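Local atomic coordinates of putative sugar isomerase (PDB entry 3LMZ), a protein that is of unproven function but probably isomerises a sugar, being built as a xylose isomerase-like TIM barrel. Residues Phe18-Ala23 against Glu245-Phe250; Phe186-Lys191 against Pro213-Met218. One frame throughout, in Å; residues are numbered along the deposited sequence. Where two conformers were deposited one is given.

Contact 1: Phe18-Ala23 against Glu245-Phe250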
ATOM      1  N   PHE A  18       8.164  17.731   0.054  1.00 15.40           N
ATOM      2  CA  PHE A  18       8.214  17.049   1.323  1.00 12.92           C
ATOM      3  C   PHE A  18       8.962  15.710   1.230  1.00 16.40           C
ATOM      4  O   PHE A  18       9.179  15.180   0.150  1.00 18.56           O
ATOM      5  CB  PHE A  18       6.777  16.854   1.868  1.00 16.37           C
ATOM      6  CG  PHE A  18       6.014  15.794   1.131  1.00 21.37           C
ATOM      7  CD1 PHE A  18       6.251  14.453   1.368  1.00 20.75           C
ATOM      8  CD2 PHE A  18       5.116  16.128   0.176  1.00 16.90           C
ATOM      9  CE1 PHE A  18       5.597  13.464   0.658  1.00 24.76           C
ATOM     10  CE2 PHE A  18       4.414  15.044  -0.552  1.00 14.96           C
ATOM     11  CZ  PHE A  18       4.682  13.790  -0.275  1.00 19.68           C
ATOM     12  N   HIS A  19       9.282  15.152   2.388  1.00 16.64           N
ATOM     13  CA  HIS A  19       9.955  13.865   2.495  1.00 17.10           C
ATOM     14  C   HIS A  19       9.071  12.892   3.296  1.00 17.07           C
ATOM     15  O   HIS A  19       8.546  13.224   4.355  1.00 18.65           O
ATOM     16  CB  HIS A  19      11.260  14.045   3.213  1.00 18.66           C
ATOM     17  CG  HIS A  19      12.115  15.120   2.633  1.00 18.50           C
ATOM     18  ND1 HIS A  19      12.885  14.901   1.518  1.00 24.50           N
ATOM     19  CD2 HIS A  19      12.284  16.425   2.976  1.00 21.37           C
ATOM     20  CE1 HIS A  19      13.529  16.018   1.221  1.00 23.97           C
ATOM     21  NE2 HIS A  19      13.175  16.958   2.079  1.00 25.22           N
ATOM     22  N   LEU A  20       8.925  11.668   2.814  1.00 13.57           N
ATOM     23  CA  LEU A  20       8.189  10.619   3.479  1.00 12.53           C
ATOM     24  C   LEU A  20       9.021  10.014   4.620  1.00 12.75           C
ATOM     25  O   LEU A  20      10.173   9.587   4.437  1.00 13.46           O
ATOM     26  CB  LEU A  20       7.832   9.516   2.470  1.00 14.07           C
ATOM     27  CG  LEU A  20       7.010   8.340   2.997  1.00 13.82           C
ATOM     28  CD1 LEU A  20       5.685   8.773   3.648  1.00 15.99           C
ATOM     29  CD2 LEU A  20       6.652   7.343   1.877  1.00 15.03           C
ATOM     30  N   GLY A  21       8.403   9.937   5.798  1.00 12.81           N
ATOM     31  CA  GLY A  21       9.055   9.316   6.950  1.00 13.01           C
ATOM     32  C   GLY A  21       8.107   8.473   7.763  1.00 13.35           C
ATOM     33  O   GLY A  21       6.943   8.252   7.392  1.00 12.26           O
HETATM   34  N   MSE A  22       8.626   7.969   8.878  0.50 12.61           N
HETATM   35  CA  MSE A  22       7.831   7.253   9.854  0.50 13.22           C
HETATM   36  C   MSE A  22       7.994   7.887  11.227  0.50 11.67           C
HETATM   37  O   MSE A  22       9.072   8.186  11.687  0.50 14.08           O
HETATM   38  CB  MSE A  22       8.253   5.785   9.928  0.50 12.27           C
HETATM   39  CG  MSE A  22       7.302   4.915  10.749  0.50 17.19           C
HETATM   40 SE   MSE A  22       5.905   4.323   9.510  0.38 14.88          SE
HETATM   41  CE  MSE A  22       6.866   2.980   8.573  0.50  8.96           C
ATOM     42  N   ALA A  23       6.841   8.010  11.866  1.00 12.27           N
ATOM     43  CA  ALA A  23       6.748   8.503  13.228  1.00 12.38           C
ATOM     44  C   ALA A  23       7.054   7.267  14.127  1.00 12.62           C
ATOM     45  O   ALA A  23       6.574   6.149  13.841  1.00 13.68           O
ATOM     46  CB  ALA A  23       5.280   9.055  13.476  1.00 12.52           C
ATOM     47  N   GLU A 245       0.040  -0.959   3.429  1.00 11.62           N
ATOM     48  CA  GLU A 245      -1.042  -0.483   2.569  1.00 10.88           C
ATOM     49  C   GLU A 245      -1.116   1.034   2.593  1.00 12.08           C
ATOM     50  O   GLU A 245      -1.270   1.687   1.566  1.00 13.09           O
ATOM     51  CB  GLU A 245      -2.402  -1.029   3.027  1.00 13.15           C
ATOM     52  CG  GLU A 245      -3.579  -0.551   2.169  1.00 13.83           C
ATOM     53  CD  GLU A 245      -4.943  -1.098   2.586  1.00 14.35           C
ATOM     54  OE1 GLU A 245      -4.953  -2.138   3.317  1.00 15.53           O
ATOM     55  OE2 GLU A 245      -5.941  -0.514   2.115  1.00 13.99           O
ATOM     56  N   SER A 246      -0.977   1.640   3.786  1.00 12.51           N
ATOM     57  CA  SER A 246      -1.076   3.074   3.897  1.00 11.36           C
ATOM     58  C   SER A 246       0.055   3.766   3.114  1.00 10.66           C
ATOM     59  O   SER A 246      -0.169   4.814   2.454  1.00 13.18           O
ATOM     60  CB  SER A 246      -0.955   3.480   5.355  1.00 11.14           C
ATOM     61  OG  SER A 246      -2.024   3.064   6.177  1.00 13.26           O
ATOM     62  N   ILE A 247       1.273   3.225   3.176  1.00 11.82           N
ATOM     63  CA  ILE A 247       2.419   3.745   2.465  1.00 13.13           C
ATOM     64  C   ILE A 247       2.194   3.629   0.952  1.00 12.51           C
ATOM     65  O   ILE A 247       2.488   4.566   0.174  1.00 13.88           O
ATOM     66  CB  ILE A 247       3.734   3.075   2.966  1.00 12.92           C
ATOM     67  CG1 ILE A 247       4.073   3.538   4.390  1.00 12.67           C
ATOM     68  CG2 ILE A 247       4.850   3.314   1.951  1.00 13.28           C
ATOM     69  CD1 ILE A 247       4.297   5.038   4.595  1.00 17.04           C
ATOM     70  N   GLY A 248       1.713   2.485   0.500  1.00 12.64           N
ATOM     71  CA  GLY A 248       1.409   2.350  -0.918  1.00 12.14           C
ATOM     72  C   GLY A 248       0.412   3.345  -1.443  1.00 12.92           C
ATOM     73  O   GLY A 248       0.599   3.927  -2.466  1.00 12.80           O
ATOM     74  N   TYR A 249      -0.682   3.527  -0.701  1.00 11.39           N
ATOM     75  CA  TYR A 249      -1.708   4.457  -1.089  1.00 11.93           C
ATOM     76  C   TYR A 249      -1.078   5.870  -1.146  1.00 11.23           C
ATOM     77  O   TYR A 249      -1.230   6.647  -2.085  1.00 13.00           O
ATOM     78  CB  TYR A 249      -2.902   4.410  -0.183  1.00 11.08           C
ATOM     79  CG  TYR A 249      -4.176   5.008  -0.765  1.00 12.45           C
ATOM     80  CD1 TYR A 249      -4.359   6.357  -0.814  1.00 11.09           C
ATOM     81  CD2 TYR A 249      -5.182   4.179  -1.287  1.00 14.51           C
ATOM     82  CE1 TYR A 249      -5.525   6.907  -1.424  1.00 12.89           C
ATOM     83  CE2 TYR A 249      -6.309   4.699  -1.859  1.00 13.53           C
ATOM     84  CZ  TYR A 249      -6.476   6.056  -1.937  1.00 13.68           C
ATOM     85  OH  TYR A 249      -7.604   6.562  -2.530  1.00 15.42           O
ATOM     86  N   PHE A 250      -0.340   6.271  -0.115  1.00 11.18           N
ATOM     87  CA  PHE A 250       0.232   7.606  -0.033  1.00 11.91           C
ATOM     88  C   PHE A 250       1.278   7.813  -1.123  1.00 12.31           C
ATOM     89  O   PHE A 250       1.404   8.928  -1.694  1.00 12.62           O
ATOM     90  CB  PHE A 250       0.867   7.832   1.346  1.00 12.13           C
ATOM     91  CG  PHE A 250       1.327   9.250   1.579  1.00 12.64           C
ATOM     92  CD1 PHE A 250       0.438  10.213   1.969  1.00 15.06           C
ATOM     93  CD2 PHE A 250       2.635   9.599   1.351  1.00 13.35           C
ATOM     94  CE1 PHE A 250       0.854  11.538   2.174  1.00 16.50           C
ATOM     95  CE2 PHE A 250       3.049  10.922   1.526  1.00 14.37           C
ATOM     96  CZ  PHE A 250       2.156  11.870   1.917  1.00 13.77           C
TER
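Phe18 and Phe250 reach toward each other from opposite directions, and their rings meet where CE1 of Phe18 lies 3.7 Å from CE2 of Phe250. Seen from Phe250, that carbon comes in at the rim of the ring, almost level with it. The planes are inclined at 60° with centroids 5.7 Å apart, an oblique pairing. Beside it, Leu20 runs antiparallel alongside Phe250, and its CD1 methyl comes 3.9 Å from CD2 of Phe250. The same methyl also meets CD1 of Ile247 at 4.1 Å, so one leucine branch serves two helix residues three positions, nearly one turn, apart. Leu20 extends CG trans to its amide nitrogen (chi1 -178°), which carries the branch out from the strand to the helix. Such apolar groups suit a buried interface held by close fit and the burial of apolar surface.

Further out, Phe18 rests on Met219 of helix 212-221, while Ile247 packs against Leu230 and Ile44. On the helix, Glu245 bridges to Arg207 of its own chain and to Lys251 of the second subunit, and Tyr249 OH bonds to Asp255 of that subunit, whereas Ile247 and Phe250 face the strand. Strand 19-22 pairs with strand 227-230, joining the first and last strands of the barrel, and helix 240-256, which follows strand 227-230, packs outside that seam, as expected of a TIM barrel.

Contact 2: Phe186-Lys191 against Pro213-Met218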
ATOM      1  N   PHE A 186       6.320  22.622  11.081  1.00 13.09           N
ATOM      2  CA  PHE A 186       7.702  22.155  10.972  1.00 14.64           C
ATOM      3  C   PHE A 186       7.819  20.655  10.843  1.00 16.32           C
ATOM      4  O   PHE A 186       8.904  20.126  10.612  1.00 15.89           O
ATOM      5  CB  PHE A 186       8.556  22.737  12.127  1.00 15.58           C
ATOM      6  CG  PHE A 186       8.611  24.251  12.116  1.00 14.91           C
ATOM      7  CD1 PHE A 186       8.817  24.960  10.927  1.00 17.03           C
ATOM      8  CD2 PHE A 186       8.381  24.978  13.274  1.00 18.19           C
ATOM      9  CE1 PHE A 186       8.852  26.340  10.909  1.00 19.00           C
ATOM     10  CE2 PHE A 186       8.392  26.344  13.237  1.00 16.02           C
ATOM     11  CZ  PHE A 186       8.626  27.014  12.062  1.00 17.81           C
ATOM     12  N   ASP A 187       6.708  19.975  11.071  1.00 14.23           N
ATOM     13  CA  ASP A 187       6.641  18.508  10.944  1.00 12.55           C
ATOM     14  C   ASP A 187       5.190  18.153  10.704  1.00 13.33           C
ATOM     15  O   ASP A 187       4.276  18.973  10.907  1.00 12.54           O
ATOM     16  CB  ASP A 187       7.164  17.832  12.212  1.00 14.36           C
ATOM     17  CG  ASP A 187       7.375  16.332  12.081  1.00 14.88           C
ATOM     18  OD1 ASP A 187       8.158  15.953  11.206  1.00 15.44           O
ATOM     19  OD2 ASP A 187       6.896  15.634  12.959  1.00 18.13           O
HETATM   20  N   MSE A 188       4.945  16.919  10.258  1.00 13.34           N
HETATM   21  CA  MSE A 188       3.584  16.510   9.996  1.00 14.42           C
HETATM   22  C   MSE A 188       3.497  15.015  10.291  1.00 12.73           C
HETATM   23  O   MSE A 188       4.379  14.261   9.887  1.00 15.28           O
HETATM   24  CB  MSE A 188       3.232  16.708   8.530  1.00 13.36           C
HETATM   25  CG  MSE A 188       1.758  16.603   8.215  1.00 19.24           C
HETATM   26 SE   MSE A 188       1.403  16.834   6.298  0.75 17.91          SE
HETATM   27  CE  MSE A 188       2.227  18.696   6.273  1.00 11.90           C
ATOM     28  N   HIS A 189       2.404  14.629  10.960  1.00 12.94           N
ATOM     29  CA  HIS A 189       2.003  13.215  11.047  1.00 14.40           C
ATOM     30  C   HIS A 189       0.867  13.020  10.057  1.00 12.88           C
ATOM     31  O   HIS A 189      -0.229  13.624  10.193  1.00 14.39           O
ATOM     32  CB  HIS A 189       1.595  12.851  12.487  1.00 16.82           C
ATOM     33  CG  HIS A 189       2.751  12.794  13.436  1.00 15.25           C
ATOM     34  ND1 HIS A 189       2.632  12.385  14.748  1.00 16.89           N
ATOM     35  CD2 HIS A 189       4.072  13.009  13.225  1.00 18.34           C
ATOM     36  CE1 HIS A 189       3.835  12.395  15.313  1.00 17.21           C
ATOM     37  NE2 HIS A 189       4.728  12.764  14.413  1.00 20.02           N
ATOM     38  N   ILE A 190       1.090  12.077   9.140  1.00 13.24           N
ATOM     39  CA  ILE A 190       0.068  11.601   8.203  1.00 14.48           C
ATOM     40  C   ILE A 190      -0.549  10.357   8.790  1.00 14.03           C
ATOM     41  O   ILE A 190       0.137   9.561   9.450  1.00 13.89           O
ATOM     42  CB  ILE A 190       0.597  11.400   6.760  1.00 14.09           C
ATOM     43  CG1 ILE A 190       1.813  10.475   6.720  1.00 14.87           C
ATOM     44  CG2 ILE A 190       0.963  12.778   6.138  1.00 16.15           C
ATOM     45  CD1 ILE A 190       2.135  10.008   5.338  1.00 14.73           C
ATOM     46  N   LYS A 191      -1.863  10.236   8.614  1.00 13.44           N
ATOM     47  CA  LYS A 191      -2.680   9.125   9.108  1.00 15.34           C
ATOM     48  C   LYS A 191      -4.069   9.410   8.546  1.00 13.83           C
ATOM     49  O   LYS A 191      -4.328  10.521   8.013  1.00 15.54           O
ATOM     50  CB  LYS A 191      -2.727   9.084  10.658  1.00 15.89           C
ATOM     51  CG  LYS A 191      -3.192  10.411  11.284  1.00 15.63           C
ATOM     52  CD  LYS A 191      -3.186  10.390  12.813  1.00 14.67           C
ATOM     53  CE  LYS A 191      -1.791  10.285  13.375  1.00 15.65           C
ATOM     54  NZ  LYS A 191      -1.817  10.550  14.896  1.00 15.04           N
ATOM     55  N   PRO A 213      -5.076  13.911  -1.802  1.00 12.70           N
ATOM     56  CA  PRO A 213      -4.741  14.705  -2.929  1.00 13.90           C
ATOM     57  C   PRO A 213      -4.686  16.215  -2.615  1.00 14.28           C
ATOM     58  O   PRO A 213      -3.777  16.911  -3.043  1.00 13.73           O
ATOM     59  CB  PRO A 213      -5.831  14.327  -3.929  1.00 14.34           C
ATOM     60  CG  PRO A 213      -6.135  12.963  -3.630  1.00 15.40           C
ATOM     61  CD  PRO A 213      -6.070  12.879  -2.117  1.00 15.12           C
ATOM     62  N   ALA A 214      -5.672  16.708  -1.870  1.00 16.21           N
ATOM     63  CA  ALA A 214      -5.695  18.103  -1.507  1.00 12.94           C
ATOM     64  C   ALA A 214      -4.492  18.504  -0.641  1.00 13.66           C
ATOM     65  O   ALA A 214      -3.927  19.604  -0.806  1.00 14.78           O
ATOM     66  CB  ALA A 214      -7.041  18.468  -0.831  1.00 14.55           C
ATOM     67  N   LEU A 215      -4.131  17.607   0.263  1.00 15.92           N
ATOM     68  CA  LEU A 215      -3.002  17.805   1.149  1.00 14.05           C
ATOM     69  C   LEU A 215      -1.710  17.910   0.306  1.00 13.71           C
ATOM     70  O   LEU A 215      -0.901  18.830   0.468  1.00 14.52           O
ATOM     71  CB  LEU A 215      -2.969  16.684   2.197  1.00 13.23           C
ATOM     72  CG  LEU A 215      -1.923  16.807   3.274  1.00 14.24           C
ATOM     73  CD1 LEU A 215      -2.246  18.009   4.246  1.00 18.80           C
ATOM     74  CD2 LEU A 215      -1.667  15.485   4.078  1.00 19.12           C
ATOM     75  N   ILE A 216      -1.552  16.992  -0.625  1.00 14.95           N
ATOM     76  CA  ILE A 216      -0.367  16.997  -1.486  1.00 13.13           C
ATOM     77  C   ILE A 216      -0.285  18.263  -2.350  1.00 14.07           C
ATOM     78  O   ILE A 216       0.765  18.898  -2.438  1.00 16.94           O
ATOM     79  CB  ILE A 216      -0.388  15.774  -2.377  1.00 16.20           C
ATOM     80  CG1 ILE A 216      -0.066  14.545  -1.523  1.00 22.67           C
ATOM     81  CG2 ILE A 216       0.513  15.945  -3.628  1.00 16.74           C
ATOM     82  CD1 ILE A 216       1.327  14.358  -1.203  1.00 35.38           C
ATOM     83  N   ARG A 217      -1.409  18.686  -2.931  1.00 14.53           N
ATOM     84  CA  ARG A 217      -1.401  19.901  -3.700  1.00 14.02           C
ATOM     85  C   ARG A 217      -1.062  21.100  -2.828  1.00 15.86           C
ATOM     86  O   ARG A 217      -0.345  22.009  -3.255  1.00 15.39           O
ATOM     87  CB  ARG A 217      -2.751  20.117  -4.393  1.00 15.43           C
ATOM     88  CG  ARG A 217      -3.019  19.212  -5.552  1.00 16.55           C
ATOM     89  CD  ARG A 217      -4.351  19.578  -6.235  1.00 16.27           C
ATOM     90  NE  ARG A 217      -4.869  18.382  -6.872  1.00 35.81           N
ATOM     91  CZ  ARG A 217      -5.866  17.631  -6.398  1.00 32.75           C
ATOM     92  NH1 ARG A 217      -6.575  17.980  -5.310  1.00 30.51           N
ATOM     93  NH2 ARG A 217      -6.210  16.555  -7.082  1.00 41.45           N
HETATM   94  N   MSE A 218      -1.586  21.121  -1.604  1.00 14.57           N
HETATM   95  CA  MSE A 218      -1.333  22.235  -0.714  1.00 13.40           C
HETATM   96  C   MSE A 218       0.115  22.308  -0.256  1.00 13.64           C
HETATM   97  O   MSE A 218       0.694  23.403  -0.079  1.00 15.25           O
HETATM   98  CB  MSE A 218      -2.284  22.229   0.505  1.00 12.11           C
HETATM   99  CG  MSE A 218      -2.172  23.491   1.353  1.00 14.12           C
HETATM  100 SE   MSE A 218      -2.460  25.152   0.419  0.75 17.87          SE
HETATM  101  CE  MSE A 218      -4.336  24.935  -0.022  1.00 19.59           C
TER
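Lys191 NZ, on the same segment as the Met188 and Ile190 that pack on Leu215, is gripped by three carboxylates through salt bridges to Asp163, Glu231 and Glu233. The long side chain lets one nitrogen reach all three at once. His189, two residues earlier, sends ND1 to Glu231 in a weak hydrogen bond and sets its ring against that of His132.

Met188 and Ile190 are directed instead toward helix 212-221, where Leu215 receives both. The selenium of Met188, a selenomethionine, lies 4.0 Å from CD2 of Leu215, the two side chains overlapping in passing. Met188 runs out straight as far as SE and then bends (chi3 -59°), which brings selenium rather than CE nearest to the leucine. CG2 of Ile190 approaches the same CD2 of Leu215 more loosely, at 4.3 Å. A single leucine branch thus spans two strand residues, with the backbones still 9.9 Å apart between CA of Ile190 and CA of Leu215. Branched Leu215 and Ile190 and the unbranched, bendable chain of Met188 suit this buried layer, which they fill with apolar surface. Met188 also touches Tyr224. Strand 185-193, helix 212-221 and the parallel neighbouring strand 227-230 form a beta-alpha-beta crossover, the repeating element of a TIM barrel.

How the contacts relate
Contact 2 is nested in the chain between the two halves of contact 1, and their centres lie about 10 Å apart. Strands 19-22 and 185-193 both pair with strand 227-230, so the two contacts pack neighbouring parts of one curved sheet. Their apolar layers merge at Phe250: its CE1 lies 3.7 Å from CD1 of Ile190, and its CZ 4.1 Å from CD1 of Ile216. A second meeting place, CB of Ala23 at 3.9 Å from NE2 of His189, lies beside the polar cluster of Lys191, Asp163, Glu231 and Glu233. In TIM barrels the active site lies at the C-terminal strand ends, so this cluster may border a substrate pocket, if the protein is an isomerase as its name suggests.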